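Local structure of Medium/long-chain acyl-CoA thioesterase YigI (Shewanella oneidensis, 3E8P) at residues Ile53-Pro57 with Glu58-Asn62; Gln66-His69 with Gly70-Ala74; Ala74-Leu77 with Asp78-Gly82. The protein probably hydrolyses medium- and long-chain fatty acyl-CoA thioesters to the free fatty acid and CoA. All blocks are in the same frame, centred on the assembly; numbering follows the deposited sequence.

Interaction 1: residues Ile53-Pro57 with Glu58-Asn62; sequences INMKP and ELIGN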
loop_
_atom_site.group_PDB
_atom_site.type_symbol
_atom_site.label_atom_id
_atom_site.label_comp_id
_atom_site.label_asym_id
_atom_site.label_seq_id
_atom_site.Cartn_x
_atom_site.Cartn_y
_atom_site.Cartn_z
ATOM N N ILE A 53 -11.686 -15.821 15.043
ATOM C CA ILE A 53 -13.020 -15.784 14.486
ATOM C C ILE A 53 -13.285 -17.154 13.869
ATOM O O ILE A 53 -12.529 -17.627 13.021
ATOM C CB ILE A 53 -13.132 -14.673 13.402
ATOM C CG1 ILE A 53 -14.522 -14.689 12.764
ATOM C CG2 ILE A 53 -12.042 -14.866 12.334
ATOM C CD1 ILE A 53 -14.768 -13.523 11.810
ATOM N N ASN A 54 -14.351 -17.807 14.310
ATOM C CA ASN A 54 -14.674 -19.118 13.772
ATOM C C ASN A 54 -15.369 -18.958 12.448
ATOM O O ASN A 54 -16.052 -17.964 12.211
ATOM C CB ASN A 54 -15.586 -19.894 14.720
ATOM C CG ASN A 54 -15.008 -20.014 16.099
ATOM O OD1 ASN A 54 -13.884 -20.476 16.273
ATOM N ND2 ASN A 54 -15.768 -19.589 17.093
HETATM N N MSE A 55 -15.183 -19.947 11.586
HETATM C CA MSE A 55 -15.802 -19.954 10.275
HETATM C C MSE A 55 -17.268 -20.303 10.452
HETATM O O MSE A 55 -17.607 -21.204 11.217
HETATM C CB MSE A 55 -15.145 -21.012 9.394
HETATM C CG MSE A 55 -15.841 -21.240 8.069
HETATM SE SE MSE A 55 -15.657 -19.716 6.920
HETATM C CE MSE A 55 -14.111 -20.296 5.896
ATOM N N LYS A 56 -18.132 -19.567 9.766
ATOM C CA LYS A 56 -19.563 -19.824 9.802
ATOM C C LYS A 56 -20.063 -19.504 8.409
ATOM O O LYS A 56 -19.478 -18.676 7.710
ATOM C CB LYS A 56 -20.276 -18.970 10.866
ATOM C CG LYS A 56 -20.282 -17.475 10.659
ATOM C CD LYS A 56 -21.108 -16.799 11.762
ATOM C CE LYS A 56 -20.988 -15.285 11.722
ATOM N NZ LYS A 56 -21.731 -14.615 12.828
ATOM N N PRO A 57 -21.147 -20.165 7.979
ATOM C CA PRO A 57 -21.715 -19.947 6.645
ATOM C C PRO A 57 -21.815 -18.487 6.190
ATOM O O PRO A 57 -21.505 -18.175 5.042
ATOM C CB PRO A 57 -23.086 -20.625 6.743
ATOM C CG PRO A 57 -22.832 -21.738 7.717
ATOM C CD PRO A 57 -22.015 -21.047 8.780
ATOM N N GLU A 58 -22.240 -17.596 7.081
ATOM C CA GLU A 58 -22.398 -16.176 6.738
ATOM C C GLU A 58 -21.113 -15.438 6.341
ATOM O O GLU A 58 -21.177 -14.331 5.800
ATOM C CB GLU A 58 -23.039 -15.412 7.902
ATOM C CG GLU A 58 -24.478 -15.767 8.201
ATOM C CD GLU A 58 -24.651 -17.204 8.652
ATOM O OE1 GLU A 58 -23.717 -17.747 9.281
ATOM O OE2 GLU A 58 -25.730 -17.781 8.390
ATOM N N LEU A 59 -19.957 -16.043 6.612
ATOM C CA LEU A 59 -18.672 -15.412 6.309
ATOM C C LEU A 59 -18.026 -15.869 5.005
ATOM O O LEU A 59 -16.944 -15.409 4.658
ATOM C CB LEU A 59 -17.689 -15.644 7.465
ATOM C CG LEU A 59 -18.075 -15.049 8.825
ATOM C CD1 LEU A 59 -16.962 -15.287 9.841
ATOM C CD2 LEU A 59 -18.334 -13.564 8.674
ATOM N N ILE A 60 -18.694 -16.760 4.281
ATOM C CA ILE A 60 -18.159 -17.291 3.028
ATOM C C ILE A 60 -18.232 -16.343 1.832
ATOM O O ILE A 60 -19.238 -15.667 1.617
ATOM C CB ILE A 60 -18.872 -18.604 2.658
ATOM C CG1 ILE A 60 -18.582 -19.658 3.725
ATOM C CG2 ILE A 60 -18.415 -19.092 1.287
ATOM C CD1 ILE A 60 -19.277 -20.973 3.472
ATOM N N GLY A 61 -17.157 -16.312 1.050
ATOM C CA GLY A 61 -17.117 -15.468 -0.131
ATOM C C GLY A 61 -17.462 -16.273 -1.369
ATOM O O GLY A 61 -18.362 -15.919 -2.125
ATOM N N ASN A 62 -16.742 -17.368 -1.576
ATOM C CA ASN A 62 -16.987 -18.230 -2.722
ATOM C C ASN A 62 -17.576 -19.550 -2.228
ATOM O O ASN A 62 -16.919 -20.304 -1.507
ATOM C CB ASN A 62 -15.683 -18.472 -3.477
ATOM C CG ASN A 62 -15.865 -19.355 -4.690
ATOM O OD1 ASN A 62 -16.162 -20.542 -4.571
ATOM N ND2 ASN A 62 -15.689 -18.775 -5.873
#
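The ends of I53 and L59 meet head on: I53 CD1 lies 3.4 Å from L59 CD1, closer than a usual carbon-carbon contact. The isoleucine spans this gap because its chain runs extended, with CG1 anti to the backbone N (chi1 177°). N54 takes part through its backbone, its O lying 3.7 Å from the same L59 CD1. M55, a selenomethionine, curls its end back so that SE rests 4.3 Å from I60 CG1, a loose apolar touch. K56 lays its aliphatic stem over two residues: CG is 3.8 Å from L59 CG and 3.7 Å from E58 OE1, and the lysine and glutamate chains run roughly perpendicular. The amine does not pair with that carboxylate; NZ is hydrogen-bonded instead to L36 O of its own chain. The K56 carbonyl O accepts L59 N at 2.9 Å with a nearly straight N-H (164°). P57 O accepts I60 N at 3.2 Å. F33 and P32 of the second subunit pack on L59 and I60, respectively. Two successive bonds from residue i+3 to residue i are the signature of a 3-10 turn, which here follows strand 49-54 and turns the chain toward strand 67-68 of the hot-dog domain.

Interaction 2: residues Gln66-His69 with Gly70-Ala74; sequences QILH and GGVTA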
loop_
_atom_site.group_PDB
_atom_site.type_symbol
_atom_site.label_atom_id
_atom_site.label_comp_id
_atom_site.label_asym_id
_atom_site.label_seq_id
_atom_site.Cartn_x
_atom_site.Cartn_y
_atom_site.Cartn_z
ATOM N N GLN A 66 -15.473 -22.627 -0.752
ATOM C CA GLN A 66 -15.666 -22.527 0.690
ATOM C C GLN A 66 -14.554 -21.693 1.321
ATOM O O GLN A 66 -13.962 -22.080 2.328
ATOM C CB GLN A 66 -15.705 -23.920 1.338
ATOM C CG GLN A 66 -17.029 -24.657 1.154
ATOM C CD GLN A 66 -18.182 -23.993 1.895
ATOM O OE1 GLN A 66 -18.247 -24.022 3.121
ATOM N NE2 GLN A 66 -19.091 -23.384 1.148
ATOM N N ILE A 67 -14.263 -20.546 0.719
ATOM C CA ILE A 67 -13.227 -19.682 1.260
ATOM C C ILE A 67 -13.836 -18.473 1.961
ATOM O O ILE A 67 -14.942 -18.028 1.648
ATOM C CB ILE A 67 -12.252 -19.196 0.168
ATOM C CG1 ILE A 67 -13.000 -18.417 -0.899
ATOM C CG2 ILE A 67 -11.576 -20.374 -0.491
ATOM C CD1 ILE A 67 -12.087 -17.785 -1.900
ATOM N N LEU A 68 -13.104 -17.969 2.940
ATOM C CA LEU A 68 -13.519 -16.812 3.709
ATOM C C LEU A 68 -13.557 -15.611 2.755
ATOM O O LEU A 68 -12.734 -15.513 1.837
ATOM C CB LEU A 68 -12.499 -16.589 4.827
ATOM C CG LEU A 68 -12.811 -15.666 6.001
ATOM C CD1 LEU A 68 -13.955 -16.237 6.833
ATOM C CD2 LEU A 68 -11.551 -15.521 6.850
ATOM N N HIS A 69 -14.523 -14.715 2.945
ATOM C CA HIS A 69 -14.619 -13.529 2.091
ATOM C C HIS A 69 -13.479 -12.571 2.431
ATOM O O HIS A 69 -13.235 -12.284 3.600
ATOM C CB HIS A 69 -15.955 -12.815 2.297
ATOM C CG HIS A 69 -16.230 -11.749 1.282
ATOM N ND1 HIS A 69 -15.526 -10.565 1.237
ATOM C CD2 HIS A 69 -17.118 -11.697 0.259
ATOM C CE1 HIS A 69 -15.969 -9.828 0.233
ATOM N NE2 HIS A 69 -16.934 -10.492 -0.377
ATOM N N GLY A 70 -12.785 -12.081 1.407
ATOM C CA GLY A 70 -11.668 -11.172 1.624
ATOM C C GLY A 70 -11.956 -10.005 2.553
ATOM O O GLY A 70 -11.038 -9.473 3.194
ATOM N N GLY A 71 -13.221 -9.594 2.623
ATOM C CA GLY A 71 -13.592 -8.491 3.493
ATOM C C GLY A 71 -13.429 -8.856 4.960
ATOM O O GLY A 71 -13.116 -8.002 5.789
ATOM N N VAL A 72 -13.643 -10.130 5.280
ATOM C CA VAL A 72 -13.499 -10.600 6.648
ATOM C C VAL A 72 -12.028 -10.585 7.003
ATOM O O VAL A 72 -11.632 -10.133 8.078
ATOM C CB VAL A 72 -14.002 -12.045 6.819
ATOM C CG1 VAL A 72 -13.667 -12.538 8.219
ATOM C CG2 VAL A 72 -15.506 -12.117 6.563
ATOM N N THR A 73 -11.213 -11.097 6.093
ATOM C CA THR A 73 -9.773 -11.127 6.321
ATOM C C THR A 73 -9.265 -9.702 6.576
ATOM O O THR A 73 -8.495 -9.471 7.506
ATOM C CB THR A 73 -9.054 -11.740 5.114
ATOM O OG1 THR A 73 -9.468 -13.104 4.962
ATOM C CG2 THR A 73 -7.562 -11.692 5.307
ATOM N N ALA A 74 -9.720 -8.755 5.763
ATOM C CA ALA A 74 -9.321 -7.359 5.917
ATOM C C ALA A 74 -9.828 -6.788 7.240
ATOM O O ALA A 74 -9.132 -6.015 7.889
ATOM C CB ALA A 74 -9.849 -6.535 4.757
#
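With chi1 at -169° and chi2 at -70°, the H69 imidazole swings forward beside its own carbonyl carbon and presents ND1 to the first turn of the helix that follows. G71 N donates to H69 ND1 at 2.9 Å, with an N-H angle of 165° and the donor almost in the ring plane, so the bond meets the ring at its edge and should limit rotation about chi2. The H69 carbonyl begins the helical bonding: H69 O accepts V72 N at 2.8 Å and, weakly, T73 N at 3.4 Å. On the ring's far nitrogen, NE2 is hydrogen-bonded to NE2 of H34 of the second subunit, while F33 of that subunit also meets the ring. L68 adds the apolar part. The leucine lies athwart V72, L68 CG lying 3.9 Å from V72 CB, and L68 CD2 comes to 3.7 Å from T73 OG1. G70 O, which accepts A74 N of the next turn, is also bonded to the Y117 hydroxyl of the same chain. A histidine at the N-cap followed by two glycines matches the HGG sequence at the start of the central helix in PaaI-like hot-dog thioesterases, and here it lies at the subunit interface.

Interaction 3: residues Ala74-Leu77 with Asp78-Gly82; sequences ATVL and DVVGG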
loop_
_atom_site.group_PDB
_atom_site.type_symbol
_atom_site.label_atom_id
_atom_site.label_comp_id
_atom_site.label_asym_id
_atom_site.label_seq_id
_atom_site.Cartn_x
_atom_site.Cartn_y
_atom_site.Cartn_z
ATOM N N ALA A 74 -9.720 -8.755 5.763
ATOM C CA ALA A 74 -9.321 -7.359 5.917
ATOM C C ALA A 74 -9.828 -6.788 7.240
ATOM O O ALA A 74 -9.132 -6.015 7.889
ATOM C CB ALA A 74 -9.849 -6.535 4.757
ATOM N N THR A 75 -11.038 -7.178 7.645
ATOM C CA THR A 75 -11.619 -6.695 8.902
ATOM C C THR A 75 -10.770 -7.148 10.092
ATOM O O THR A 75 -10.424 -6.343 10.966
ATOM C CB THR A 75 -13.083 -7.211 9.089
ATOM O OG1 THR A 75 -13.911 -6.656 8.062
ATOM C CG2 THR A 75 -13.646 -6.784 10.435
ATOM N N VAL A 76 -10.417 -8.431 10.112
ATOM C CA VAL A 76 -9.602 -8.982 11.198
ATOM C C VAL A 76 -8.209 -8.352 11.260
ATOM O O VAL A 76 -7.732 -7.979 12.325
ATOM C CB VAL A 76 -9.436 -10.513 11.057
ATOM C CG1 VAL A 76 -8.547 -11.052 12.183
ATOM C CG2 VAL A 76 -10.794 -11.180 11.083
ATOM N N LEU A 77 -7.560 -8.226 10.109
ATOM C CA LEU A 77 -6.224 -7.648 10.073
ATOM C C LEU A 77 -6.206 -6.209 10.580
ATOM O O LEU A 77 -5.266 -5.811 11.272
ATOM C CB LEU A 77 -5.655 -7.714 8.653
ATOM C CG LEU A 77 -5.319 -9.114 8.129
ATOM C CD1 LEU A 77 -5.056 -9.060 6.627
ATOM C CD2 LEU A 77 -4.109 -9.648 8.855
ATOM N N ASP A 78 -7.237 -5.433 10.246
ATOM C CA ASP A 78 -7.315 -4.029 10.678
ATOM C C ASP A 78 -7.498 -3.913 12.191
ATOM O O ASP A 78 -6.854 -3.087 12.847
ATOM C CB ASP A 78 -8.472 -3.296 9.983
ATOM C CG ASP A 78 -8.447 -1.790 10.245
ATOM O OD1 ASP A 78 -9.504 -1.139 10.136
ATOM O OD2 ASP A 78 -7.359 -1.249 10.550
ATOM N N VAL A 79 -8.377 -4.746 12.735
ATOM C CA VAL A 79 -8.643 -4.768 14.169
ATOM C C VAL A 79 -7.403 -5.220 14.945
ATOM O O VAL A 79 -7.077 -4.656 15.997
ATOM C CB VAL A 79 -9.819 -5.716 14.491
ATOM C CG1 VAL A 79 -10.023 -5.791 16.004
ATOM C CG2 VAL A 79 -11.088 -5.219 13.787
ATOM N N VAL A 80 -6.714 -6.241 14.435
ATOM C CA VAL A 80 -5.491 -6.711 15.078
ATOM C C VAL A 80 -4.501 -5.549 15.087
ATOM O O VAL A 80 -3.853 -5.275 16.096
ATOM C CB VAL A 80 -4.837 -7.881 14.301
ATOM C CG1 VAL A 80 -3.384 -8.037 14.730
ATOM C CG2 VAL A 80 -5.591 -9.178 14.555
ATOM N N GLY A 81 -4.401 -4.858 13.954
ATOM C CA GLY A 81 -3.474 -3.742 13.845
ATOM C C GLY A 81 -3.767 -2.597 14.801
ATOM O O GLY A 81 -2.849 -2.015 15.376
ATOM N N GLY A 82 -5.045 -2.272 14.968
ATOM C CA GLY A 82 -5.421 -1.193 15.863
ATOM C C GLY A 82 -5.087 -1.508 17.308
ATOM O O GLY A 82 -4.512 -0.685 18.007
#
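D78 is held at both ends: its backbone N donates to A74 O at 3.1 Å, while one carboxylate oxygen, OD2, is shared by two hydroxyls of the same chain, T110 OG1 and Y161 OH. The first torsion puts CG opposite the backbone N (chi1 -171°), so the carboxylate is carried off from the preceding turn and only CB stays over it, 3.5 Å from A74 O. The next three donors continue the i to i+4 ladder. V79 N reaches T75 O at 3.1 Å, V80 N reaches V76 O at 2.9 Å, and G81 N reaches L77 O at 3.0 Å. V79 and V80 each set CG2 beside their own backbone N and lean it on the acceptor of the turn before: V79 CG2 is 3.1 Å from T75 O and V80 CG2 3.3 Å from V76 O. Apolar contact along the helix is light, V76 CG1 to V80 CG2 at 4.2 Å. The T75 hydroxyl is bonded back to G71 O. Around this middle part of helix 70-90, V76 and V80 pack on strands 49-54 and 139-148 and L77 on strands 139-148 and 109-117, as expected of the central helix of a hot-dog fold. T75 and V79 pack on helix 32-37, while A74 meets A74, and V79 meets H69, of the second subunit.

Overall arrangement
From the N terminus the three contacts run in series, each local and none enclosing another. Interaction 1 turns the chain out of strand 49-54; the return through strand 67-68 brings it beside interaction 2, their centres about 7 Å apart, where G61 N to I67 O (2.9 Å) and L59 O to H69 N (3.0 Å) are probable hydrogen bonds. Interaction 2 then starts helix 70-90, and A74, shared with interaction 3, passes the chain into the helix middle. Interaction 3 lies about 17 Å from interaction 1, centre to centre, yet I53 CG2 touches V76 CG2 at 4.1 Å, joining strand to helix. All three contacts reach the second subunit.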